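Local atomic coordinates of uncharacterized protein (Bacteroides caccae, PDB entry 4L7A), a protein that is of unknown function but probably binds zinc and cleaves peptide bonds as a metallopeptidase. Residues V131-M134 / N135-Y138; T188-A191 / G192-P195; K253-A256 / R257-E261. One frame throughout, in Å; residues are numbered along the deposited sequence.

In the fold
The three contacts follow one another along the chain and are all local. Interaction 1 forms the first turns of helix 131-153, whose later part carries an HEFAH sequence matching the HExxH zinc-binding motif of this clan. Interaction 2 lies in the loop leading into helix 195-208, its centre about 20 Å from that of interaction 1. Interaction 3 ends helix 248-260, its centre about 13 Å from that of interaction 1, and its nearest atoms are about 16 Å from interaction 2. Interactions 1 and 3 touch where Val131 packs on Thr259 and Asn260, and both lean on helix 59-81. They thus join the start of the probable zinc-binding helix to the C-terminal helix.

Interaction 1 (V131-M134 / N135-Y138); sequences VDRM and NEYY
Arg133 and Glu136 lie side by side on the first turns of helix 131-153, and the guanidinium holds a single carboxylate oxygen at its edge. Glu136 OE1 is 2.7 Å from Arg133 NH2 and 3.0 Å from Arg133 NE. Both bonds of this i to i+3 salt bridge are weak, and the two planes stand almost at right angles (86°). The bend at chi2 (-77°) brings Arg133 CD within 3.6 Å of Tyr137 OH, and the next, at chi3 (72°), turns NE and the guanidinium toward Glu136. Asn135 runs alongside Val131, ND2 lying 3.7 Å from Val131 CG1, and the same amide donates to a water that in turn donates to Asp132 OD1. Met134, a buried selenomethionine bent at chi2 and chi3, makes a Met-aromatic contact: SE sits at the edge of the Tyr138 ring, 5.3 Å from its centroid, and CE is 4.2 Å from Tyr138 CD2. The Tyr137 ring lays one face over Arg133 O, the carbonyl that accepts the hydrogen of Tyr137 N. With an alanine here, that carbonyl would probably lose its aromatic cover, and Arg133 CD and the ring of Trp125, which meets Tyr137 edge-to-face, would lose their partner. Beyond the helix, Met134 packs on Leu65 and Ile68 of helix 59-81. Tyr138 rests on Leu120 and Met122 of strand 115-122 and bonds through OH to Tyr121 O, while Val131 abuts helix 248-260.

Interaction 2 (T188-A191 / G192-P195); sequences TPYA and GSKP
Ser193 turns its side chain back on the backbone of Tyr190, three residues earlier. Its CB is 3.3 Å from Tyr190 O, and one bond further OG comes to 2.5 Å from that oxygen, a short hydrogen bond in which the serine donates. The hydroxyl gets there because it stands between its own backbone N and carbonyl carbon (chi1 52°), and it approaches Tyr190 O almost in line with the C=O bond (161°). Near the same tip is the tyrosine ring, with CD1 4.0 Å from Ser193 OG. Tyr190 O is gripped twice, since Ser193 N also donates to it over 3.1 Å, but from well above the carbonyl plane. These are i to i+3 bonds of a tight turn whose residues 189-191 have helical backbone angles without forming a regular helix. An ST motif opens the turn: Thr188 OG1 accepts from Ala191 N at 3.1 Å, and the hydroxyl is also bonded to Glu201 of helix 195-208. Gly192 N continues the winding with a bond of 3.0 Å to Pro189 O and a weak, longer one to Thr188 O. The Tyr190 ring meets Trp173 edge-to-face, and Ser193 touches that tryptophan too. Lys194 follows at the N-cap position of helix 195-208, and its NZ forms a salt bridge with Glu197 in the first turn.

Interaction 3 (K253-A256 / R257-E261); sequences KVIA and RRTNE
Val254 runs alongside both Arg257 and Arg258, one methyl toward each, on the buried side of helix 248-260. Its CG1 meets the edge of the Arg258 guanidinium in plane, 3.7 Å from NE, while its CG2 is 3.8 Å from Arg257 NH1. The valine can serve both because CG1 is anti to the backbone N (chi1 165°) and CG2 is anti to the carbonyl carbon. This side faces helix 59-81: both arginines form salt bridges with Glu79, and Arg258 also reaches Glu75 and the carbonyl of His71. The shared Glu79, with Glu75 beyond it, probably offsets the closeness of the two positive groups. Further round the helix, the buried Thr259 packs on Cys72. Ala256 and Asn260 are exposed, though Asn260 touches Val131 of helix 131-153. An ordered water marks this side, donating to Ala256 O at 2.7 Å and lying 2.6 Å from Thr259 OG1. Arg257 NE donates to Glu261 OE2 at 3.2 Å, on the syn side of the carboxylate and in the guanidinium plane. This i to i+4 arginine–glutamate salt bridge, a spacing familiar from alpha-helices, reaches from the last turn to the first residue beyond helix 248-260, where Glu261 N turns to Arg258 O.

Interaction 1 (V131-M134 / N135-Y138)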
loop_
_atom_site.group_PDB
_atom_site.type_symbol
_atom_site.label_atom_id
_atom_site.label_comp_id
_atom_site.label_asym_id
_atom_site.label_seq_id
_atom_site.Cartn_x
_atom_site.Cartn_y
_atom_site.Cartn_z
ATOM N N VAL A 131 -10.364 8.562 3.078
ATOM C CA VAL A 131 -9.564 7.451 3.534
ATOM C C VAL A 131 -9.901 6.176 2.761
ATOM O O VAL A 131 -8.978 5.521 2.260
ATOM C CB VAL A 131 -9.732 7.228 5.040
ATOM C CG1 VAL A 131 -8.985 5.972 5.478
ATOM C CG2 VAL A 131 -9.200 8.443 5.796
ATOM N N ASP A 132 -11.186 5.850 2.591
ATOM C CA ASP A 132 -11.537 4.652 1.771
ATOM C C ASP A 132 -11.001 4.709 0.356
ATOM O O ASP A 132 -10.583 3.673 -0.195
ATOM C CB ASP A 132 -13.042 4.410 1.706
ATOM C CG ASP A 132 -13.631 3.978 3.036
ATOM O OD1 ASP A 132 -12.876 3.578 3.958
ATOM O OD2 ASP A 132 -14.882 4.044 3.131
ATOM N N ARG A 133 -10.985 5.902 -0.242
ATOM C CA ARG A 133 -10.542 5.987 -1.641
ATOM C C ARG A 133 -9.024 5.897 -1.782
ATOM O O ARG A 133 -8.526 5.230 -2.708
ATOM C CB ARG A 133 -11.035 7.285 -2.286
ATOM C CG ARG A 133 -12.547 7.489 -2.346
ATOM C CD ARG A 133 -13.207 6.692 -3.431
ATOM N NE ARG A 133 -13.197 5.309 -3.037
ATOM C CZ ARG A 133 -14.161 4.693 -2.351
ATOM N NH1 ARG A 133 -15.282 5.306 -2.018
ATOM N NH2 ARG A 133 -13.997 3.419 -2.022
HETATM N N MSE A 134 -8.285 6.546 -0.870
HETATM C CA MSE A 134 -6.808 6.459 -0.838
HETATM C C MSE A 134 -6.340 5.026 -0.592
HETATM O O MSE A 134 -5.364 4.543 -1.168
HETATM C CB MSE A 134 -6.186 7.384 0.215
HETATM C CG MSE A 134 -6.535 8.818 -0.035
HETATM SE SE MSE A 134 -5.773 9.494 -1.717
HETATM C CE MSE A 134 -3.956 9.738 -1.072
ATOM N N ASN A 135 -7.030 4.333 0.270
ATOM C CA ASN A 135 -6.715 2.901 0.499
ATOM C C ASN A 135 -7.080 2.076 -0.738
ATOM O O ASN A 135 -6.301 1.229 -1.198
ATOM C CB ASN A 135 -7.426 2.412 1.747
ATOM C CG ASN A 135 -6.757 2.894 2.997
ATOM O OD1 ASN A 135 -5.556 3.188 2.980
ATOM N ND2 ASN A 135 -7.496 2.916 4.125
ATOM N N GLU A 136 -8.232 2.350 -1.301
ATOM C CA GLU A 136 -8.626 1.561 -2.469
ATOM C C GLU A 136 -7.620 1.786 -3.639
ATOM O O GLU A 136 -7.204 0.848 -4.238
ATOM C CB GLU A 136 -10.045 1.891 -2.884
ATOM C CG GLU A 136 -10.549 1.129 -4.072
ATOM C CD GLU A 136 -11.837 1.762 -4.701
ATOM O OE1 GLU A 136 -12.502 2.643 -4.100
ATOM O OE2 GLU A 136 -12.184 1.361 -5.816
ATOM N N TYR A 137 -7.227 3.020 -3.920
ATOM C CA TYR A 137 -6.443 3.302 -5.072
ATOM C C TYR A 137 -4.970 2.942 -4.904
ATOM O O TYR A 137 -4.320 2.608 -5.875
ATOM C CB TYR A 137 -6.500 4.820 -5.378
ATOM C CG TYR A 137 -7.848 5.387 -5.727
ATOM C CD1 TYR A 137 -8.804 4.624 -6.391
ATOM C CD2 TYR A 137 -8.182 6.709 -5.395
ATOM C CE1 TYR A 137 -10.069 5.157 -6.709
ATOM C CE2 TYR A 137 -9.452 7.247 -5.712
ATOM C CZ TYR A 137 -10.370 6.468 -6.383
ATOM O OH TYR A 137 -11.621 6.968 -6.685
ATOM N N TYR A 138 -4.450 3.091 -3.684
ATOM C CA TYR A 138 -3.038 3.130 -3.438
ATOM C C TYR A 138 -2.550 2.343 -2.253
ATOM O O TYR A 138 -1.679 1.522 -2.454
ATOM C CB TYR A 138 -2.530 4.549 -3.236
ATOM C CG TYR A 138 -2.869 5.550 -4.304
ATOM C CD1 TYR A 138 -2.626 5.288 -5.658
ATOM C CD2 TYR A 138 -3.391 6.765 -3.963
ATOM C CE1 TYR A 138 -2.923 6.228 -6.655
ATOM C CE2 TYR A 138 -3.665 7.743 -4.922
ATOM C CZ TYR A 138 -3.442 7.467 -6.286
ATOM O OH TYR A 138 -3.723 8.454 -7.218
HETATM O O HOH W 1 -10.437 2.540 4.166
#

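Interaction 2 (T188-A191 / G192-P195)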
loop_
_atom_site.group_PDB
_atom_site.type_symbol
_atom_site.label_atom_id
_atom_site.label_comp_id
_atom_site.label_asym_id
_atom_site.label_seq_id
_atom_site.Cartn_x
_atom_site.Cartn_y
_atom_site.Cartn_z
ATOM N N THR A 188 -10.238 -11.697 0.729
ATOM C CA THR A 188 -10.589 -11.160 -0.571
ATOM C C THR A 188 -10.525 -12.295 -1.572
ATOM O O THR A 188 -9.918 -13.326 -1.310
ATOM C CB THR A 188 -9.537 -10.108 -1.064
ATOM O OG1 THR A 188 -8.226 -10.688 -1.134
ATOM C CG2 THR A 188 -9.513 -8.929 -0.198
ATOM N N PRO A 189 -11.094 -12.113 -2.751
ATOM C CA PRO A 189 -10.921 -13.143 -3.806
ATOM C C PRO A 189 -9.481 -13.440 -4.106
ATOM O O PRO A 189 -9.107 -14.609 -4.226
ATOM C CB PRO A 189 -11.571 -12.491 -5.025
ATOM C CG PRO A 189 -12.692 -11.677 -4.414
ATOM C CD PRO A 189 -12.091 -11.103 -3.128
ATOM N N TYR A 190 -8.653 -12.396 -4.210
ATOM C CA TYR A 190 -7.219 -12.568 -4.491
ATOM C C TYR A 190 -6.452 -13.354 -3.433
ATOM O O TYR A 190 -5.524 -14.100 -3.749
ATOM C CB TYR A 190 -6.572 -11.185 -4.678
ATOM C CG TYR A 190 -5.212 -11.224 -5.268
ATOM C CD1 TYR A 190 -4.959 -11.919 -6.419
ATOM C CD2 TYR A 190 -4.203 -10.484 -4.751
ATOM C CE1 TYR A 190 -3.703 -11.922 -6.982
ATOM C CE2 TYR A 190 -2.924 -10.499 -5.318
ATOM C CZ TYR A 190 -2.697 -11.181 -6.407
ATOM O OH TYR A 190 -1.437 -11.162 -6.977
ATOM N N ALA A 191 -6.860 -13.227 -2.186
ATOM C CA ALA A 191 -6.285 -14.038 -1.093
ATOM C C ALA A 191 -6.539 -15.520 -1.277
ATOM O O ALA A 191 -5.724 -16.355 -0.859
ATOM C CB ALA A 191 -6.810 -13.602 0.232
ATOM N N GLY A 192 -7.615 -15.851 -1.963
ATOM C CA GLY A 192 -7.912 -17.230 -2.327
ATOM C C GLY A 192 -7.101 -17.791 -3.533
ATOM O O GLY A 192 -7.436 -18.857 -4.046
ATOM N N SER A 193 -6.067 -17.096 -4.014
ATOM C CA SER A 193 -5.323 -17.612 -5.168
ATOM C C SER A 193 -4.205 -18.603 -4.739
ATOM O O SER A 193 -4.148 -19.755 -5.186
ATOM C CB SER A 193 -4.721 -16.439 -5.970
ATOM O OG SER A 193 -3.972 -15.552 -5.144
ATOM N N LYS A 194 -3.325 -18.130 -3.858
ATOM C CA LYS A 194 -2.137 -18.848 -3.482
ATOM C C LYS A 194 -1.775 -18.422 -2.042
ATOM O O LYS A 194 -1.957 -17.244 -1.678
ATOM C CB LYS A 194 -1.087 -18.385 -4.517
ATOM C CG LYS A 194 -0.027 -19.292 -4.923
ATOM C CD LYS A 194 0.488 -19.028 -6.372
ATOM C CE LYS A 194 1.061 -17.631 -6.714
ATOM N NZ LYS A 194 2.331 -17.125 -5.994
ATOM N N PRO A 195 -1.232 -19.341 -1.218
ATOM C CA PRO A 195 -0.874 -18.938 0.145
ATOM C C PRO A 195 -0.024 -17.685 0.236
ATOM O O PRO A 195 -0.226 -16.892 1.149
ATOM C CB PRO A 195 -0.075 -20.155 0.692
ATOM C CG PRO A 195 -0.480 -21.274 -0.133
ATOM C CD PRO A 195 -0.897 -20.758 -1.466
#

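Interaction 3 (K253-A256 / R257-E261)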
loop_
_atom_site.group_PDB
_atom_site.type_symbol
_atom_site.label_atom_id
_atom_site.label_comp_id
_atom_site.label_asym_id
_atom_site.label_seq_id
_atom_site.Cartn_x
_atom_site.Cartn_y
_atom_site.Cartn_z
ATOM N N LYS A 253 -3.551 0.649 14.104
ATOM C CA LYS A 253 -4.119 1.812 14.764
ATOM C C LYS A 253 -3.371 3.062 14.419
ATOM O O LYS A 253 -3.982 4.099 14.215
ATOM C CB LYS A 253 -4.146 1.628 16.274
ATOM C CG LYS A 253 -5.280 0.723 16.731
ATOM C CD LYS A 253 -4.880 -0.201 17.900
ATOM C CE LYS A 253 -4.682 0.545 19.195
ATOM N NZ LYS A 253 -5.948 0.620 19.925
ATOM N N VAL A 254 -2.052 2.956 14.348
ATOM C CA VAL A 254 -1.224 4.095 13.987
ATOM C C VAL A 254 -1.508 4.554 12.538
ATOM O O VAL A 254 -1.666 5.739 12.290
ATOM C CB VAL A 254 0.253 3.797 14.250
ATOM C CG1 VAL A 254 1.159 4.811 13.556
ATOM C CG2 VAL A 254 0.493 3.778 15.778
ATOM N N ILE A 255 -1.668 3.614 11.625
ATOM C CA ILE A 255 -2.058 3.933 10.253
ATOM C C ILE A 255 -3.407 4.650 10.215
ATOM O O ILE A 255 -3.514 5.719 9.608
ATOM C CB ILE A 255 -2.080 2.673 9.369
ATOM C CG1 ILE A 255 -0.625 2.264 9.101
ATOM C CG2 ILE A 255 -2.851 2.934 8.032
ATOM C CD1 ILE A 255 -0.400 0.933 8.491
ATOM N N ALA A 256 -4.417 4.118 10.927
ATOM C CA ALA A 256 -5.706 4.771 10.991
ATOM C C ALA A 256 -5.639 6.199 11.573
ATOM O O ALA A 256 -6.312 7.111 11.069
ATOM C CB ALA A 256 -6.721 3.931 11.799
ATOM N N ARG A 257 -4.843 6.402 12.612
ATOM C CA ARG A 257 -4.711 7.714 13.197
ATOM C C ARG A 257 -4.100 8.646 12.169
ATOM O O ARG A 257 -4.531 9.796 11.999
ATOM C CB ARG A 257 -3.811 7.654 14.432
ATOM C CG ARG A 257 -3.843 8.874 15.279
ATOM C CD ARG A 257 -2.654 8.961 16.260
ATOM N NE ARG A 257 -1.417 9.343 15.578
ATOM C CZ ARG A 257 -0.267 8.667 15.566
ATOM N NH1 ARG A 257 -0.100 7.521 16.188
ATOM N NH2 ARG A 257 0.767 9.172 14.925
ATOM N N ARG A 258 -3.080 8.155 11.484
ATOM C CA ARG A 258 -2.385 8.992 10.507
ATOM C C ARG A 258 -3.214 9.361 9.268
ATOM O O ARG A 258 -3.204 10.519 8.840
ATOM C CB ARG A 258 -1.043 8.365 10.145
ATOM C CG ARG A 258 0.013 8.578 11.232
ATOM C CD ARG A 258 1.166 7.644 11.012
ATOM N NE ARG A 258 2.221 7.974 11.956
ATOM C CZ ARG A 258 3.053 8.992 11.820
ATOM N NH1 ARG A 258 3.020 9.772 10.743
ATOM N NH2 ARG A 258 3.937 9.216 12.770
ATOM N N THR A 259 -3.964 8.427 8.727
ATOM C CA THR A 259 -4.806 8.737 7.549
ATOM C C THR A 259 -5.975 9.667 7.935
ATOM O O THR A 259 -6.450 10.422 7.099
ATOM C CB THR A 259 -5.366 7.488 6.851
ATOM O OG1 THR A 259 -5.977 6.630 7.795
ATOM C CG2 THR A 259 -4.289 6.715 6.191
ATOM N N ASN A 260 -6.389 9.670 9.193
ATOM C CA ASN A 260 -7.368 10.685 9.635
ATOM C C ASN A 260 -6.799 12.067 9.865
ATOM O O ASN A 260 -7.549 12.997 10.012
ATOM C CB ASN A 260 -8.068 10.282 10.925
ATOM C CG ASN A 260 -9.224 9.336 10.685
ATOM O OD1 ASN A 260 -9.803 9.252 9.571
ATOM N ND2 ASN A 260 -9.565 8.583 11.728
ATOM N N GLU A 261 -5.477 12.172 9.912
ATOM C CA GLU A 261 -4.748 13.422 10.111
ATOM C C GLU A 261 -4.374 14.105 8.797
ATOM O O GLU A 261 -3.743 15.159 8.821
ATOM C CB GLU A 261 -3.426 13.134 10.837
ATOM C CG GLU A 261 -3.594 12.929 12.288
ATOM C CD GLU A 261 -2.365 12.346 12.957
ATOM O OE1 GLU A 261 -1.278 12.224 12.321
ATOM O OE2 GLU A 261 -2.516 11.969 14.118
HETATM O O HOH W 2 -8.201 6.783 9.103
#